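L-amino acid deaminase (Proteus vulgaris, PDB 5HXW) is a membrane-bound flavoenzyme that binds FAD and probably carries out the oxidative deamination of L-amino acids to the corresponding keto acids. Local coordinates at residues N55-G60 with K198-R203. Sequence-based numbering, arbitrary orientation.
Sequences NLVERG and KKMGVR
Val-57 meets Met-200 and Val-202 where two helices of the Rossmann-type FAD-binding domain come to their C-terminal ends. Helix 47-58 follows the first strand of the mostly parallel sheet, and helix 189-199 leads into its edge strand 203-205, whose Arg-203 backbone pairs with Ile-65 of strand 63-66. The contact is apolar and small, burying 197 Å² in total, and the backbones stay apart: the closest CA atoms, those of Val-57 and Met-200, are 7.3 Å from each other.

Its tight part is built on the forked end of Val-57, whose two methyls serve different partners. With chi1 at 167°, CG1 lies anti to the backbone N and reaches Met-200, with 3.7 Å from Val-57 CG1 to Met-200 CE; the carbonyl O of Met-200 touches the same methyl. CG2 turns to the inner side and packs on the buried Val-202, 3.8 Å from Val-57 CG2 to Val-202 CG2. Val-202 also rests on Ala-53, Val-63 and Ile-65, which ties this methyl pair to the layer between helix and sheet.

The outer side is looser. Met-200 CE lies along exposed Glu-58 from CG to OE2, with Glu-58 CG nearest to Met-200 CE at 3.8 Å, while the carboxylate forms a salt bridge through OE2 with Lys-109. Both helices end in Schellman motifs, at Gly-60 and Gly-201, with positive phi at both glycines; within these turns Gly-60 N bonds to Val-57 O at 2.8 Å and Gly-201 N to Lys-198 O at 3.1 Å. The bend of the thioether at chi3, 89°, brings Met-200 CE against both Val-57 CG1 and Glu-58 CG.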
loop_
_atom_site.group_PDB
_atom_site.type_symbol
_atom_site.label_atom_id
_atom_site.label_comp_id
_atom_site.label_asym_id
_atom_site.label_seq_id
_atom_site.Cartn_x
_atom_site.Cartn_y
_atom_site.Cartn_z
ATOM N N ASN A 55 8.590 -12.974 7.409
ATOM C CA ASN A 55 8.229 -13.182 8.810
ATOM C C ASN A 55 7.996 -14.657 9.171
ATOM O O ASN A 55 8.391 -15.115 10.255
ATOM C CB ASN A 55 7.002 -12.342 9.156
ATOM C CG ASN A 55 6.843 -12.135 10.646
ATOM O OD1 ASN A 55 6.308 -12.991 11.355
ATOM N ND2 ASN A 55 7.307 -10.991 11.130
ATOM N N LEU A 56 7.370 -15.388 8.247
ATOM C CA LEU A 56 7.096 -16.815 8.414
ATOM C C LEU A 56 8.365 -17.676 8.376
ATOM O O LEU A 56 8.504 -18.606 9.176
ATOM C CB LEU A 56 6.063 -17.295 7.383
ATOM C CG LEU A 56 4.608 -16.823 7.541
ATOM C CD1 LEU A 56 3.837 -17.017 6.242
ATOM C CD2 LEU A 56 3.891 -17.504 8.700
ATOM N N VAL A 57 9.276 -17.350 7.453
ATOM C CA VAL A 57 10.584 -18.020 7.318
ATOM C C VAL A 57 11.428 -17.863 8.593
ATOM O O VAL A 57 12.039 -18.833 9.058
ATOM C CB VAL A 57 11.341 -17.555 6.040
ATOM C CG1 VAL A 57 12.802 -17.985 6.044
ATOM C CG2 VAL A 57 10.661 -18.101 4.796
ATOM N N GLU A 58 11.425 -16.652 9.154
ATOM C CA GLU A 58 12.076 -16.349 10.440
ATOM C C GLU A 58 11.558 -17.204 11.604
ATOM O O GLU A 58 12.307 -17.497 12.538
ATOM C CB GLU A 58 11.934 -14.864 10.772
ATOM C CG GLU A 58 13.025 -13.987 10.175
ATOM C CD GLU A 58 12.580 -12.558 9.896
ATOM O OE1 GLU A 58 11.440 -12.179 10.253
ATOM O OE2 GLU A 58 13.380 -11.803 9.303
ATOM N N ARG A 59 10.284 -17.594 11.529
ATOM C CA ARG A 59 9.664 -18.517 12.486
ATOM C C ARG A 59 9.934 -19.995 12.163
ATOM O O ARG A 59 9.631 -20.876 12.976
ATOM C CB ARG A 59 8.157 -18.259 12.578
ATOM C CG ARG A 59 7.782 -16.944 13.241
ATOM C CD ARG A 59 6.381 -16.534 12.834
ATOM N NE ARG A 59 6.076 -15.150 13.185
ATOM C CZ ARG A 59 5.145 -14.767 14.057
ATOM N NH1 ARG A 59 4.395 -15.658 14.696
ATOM N NH2 ARG A 59 4.962 -13.473 14.288
ATOM N N GLY A 60 10.491 -20.258 10.980
ATOM C CA GLY A 60 10.929 -21.605 10.598
ATOM C C GLY A 60 10.102 -22.335 9.551
ATOM O O GLY A 60 10.335 -23.520 9.300
ATOM N N LYS A 198 13.811 -14.166 -1.493
ATOM C CA LYS A 198 14.401 -15.262 -2.272
ATOM C C LYS A 198 15.708 -15.813 -1.680
ATOM O O LYS A 198 15.918 -17.032 -1.664
ATOM C CB LYS A 198 14.617 -14.827 -3.724
ATOM C CG LYS A 198 13.341 -14.745 -4.553
ATOM C CD LYS A 198 13.613 -14.211 -5.950
ATOM C CE LYS A 198 14.244 -15.260 -6.855
ATOM N NZ LYS A 198 14.986 -14.628 -7.981
ATOM N N LYS A 199 16.564 -14.916 -1.185
ATOM C CA LYS A 199 17.815 -15.291 -0.509
ATOM C C LYS A 199 17.591 -16.063 0.801
ATOM O O LYS A 199 18.458 -16.840 1.219
ATOM C CB LYS A 199 18.700 -14.062 -0.261
ATOM C CG LYS A 199 19.452 -13.573 -1.493
ATOM C CD LYS A 199 20.643 -12.688 -1.138
ATOM C CE LYS A 199 20.269 -11.215 -0.995
ATOM N NZ LYS A 199 19.985 -10.550 -2.300
ATOM N N MET A 200 16.433 -15.843 1.431
ATOM C CA MET A 200 16.022 -16.563 2.647
ATOM C C MET A 200 15.415 -17.940 2.375
ATOM O O MET A 200 15.214 -18.727 3.307
ATOM C CB MET A 200 15.026 -15.734 3.458
ATOM C CG MET A 200 15.649 -14.628 4.285
ATOM S SD MET A 200 14.354 -13.627 5.032
ATOM C CE MET A 200 14.072 -14.513 6.563
ATOM N N GLY A 201 15.114 -18.221 1.108
ATOM C CA GLY A 201 14.519 -19.494 0.711
ATOM C C GLY A 201 13.045 -19.412 0.363
ATOM O O GLY A 201 12.392 -20.446 0.188
ATOM N N VAL A 202 12.523 -18.185 0.273
ATOM C CA VAL A 202 11.161 -17.935 -0.214
ATOM C C VAL A 202 11.143 -18.222 -1.712
ATOM O O VAL A 202 11.960 -17.684 -2.469
ATOM C CB VAL A 202 10.685 -16.480 0.055
ATOM C CG1 VAL A 202 9.351 -16.190 -0.625
ATOM C CG2 VAL A 202 10.599 -16.187 1.548
ATOM N N ARG A 203 10.214 -19.083 -2.116
ATOM C CA ARG A 203 10.022 -19.417 -3.521
ATOM C C ARG A 203 8.843 -18.634 -4.091
ATOM O O ARG A 203 7.735 -18.690 -3.553
ATOM C CB ARG A 203 9.837 -20.926 -3.697
ATOM C CG ARG A 203 11.075 -21.730 -3.326
ATOM C CD ARG A 203 10.914 -23.203 -3.638
ATOM N NE ARG A 203 9.962 -23.854 -2.743
ATOM C CZ ARG A 203 9.585 -25.127 -2.834
ATOM N NH1 ARG A 203 10.078 -25.917 -3.785
ATOM N NH2 ARG A 203 8.707 -25.610 -1.965
#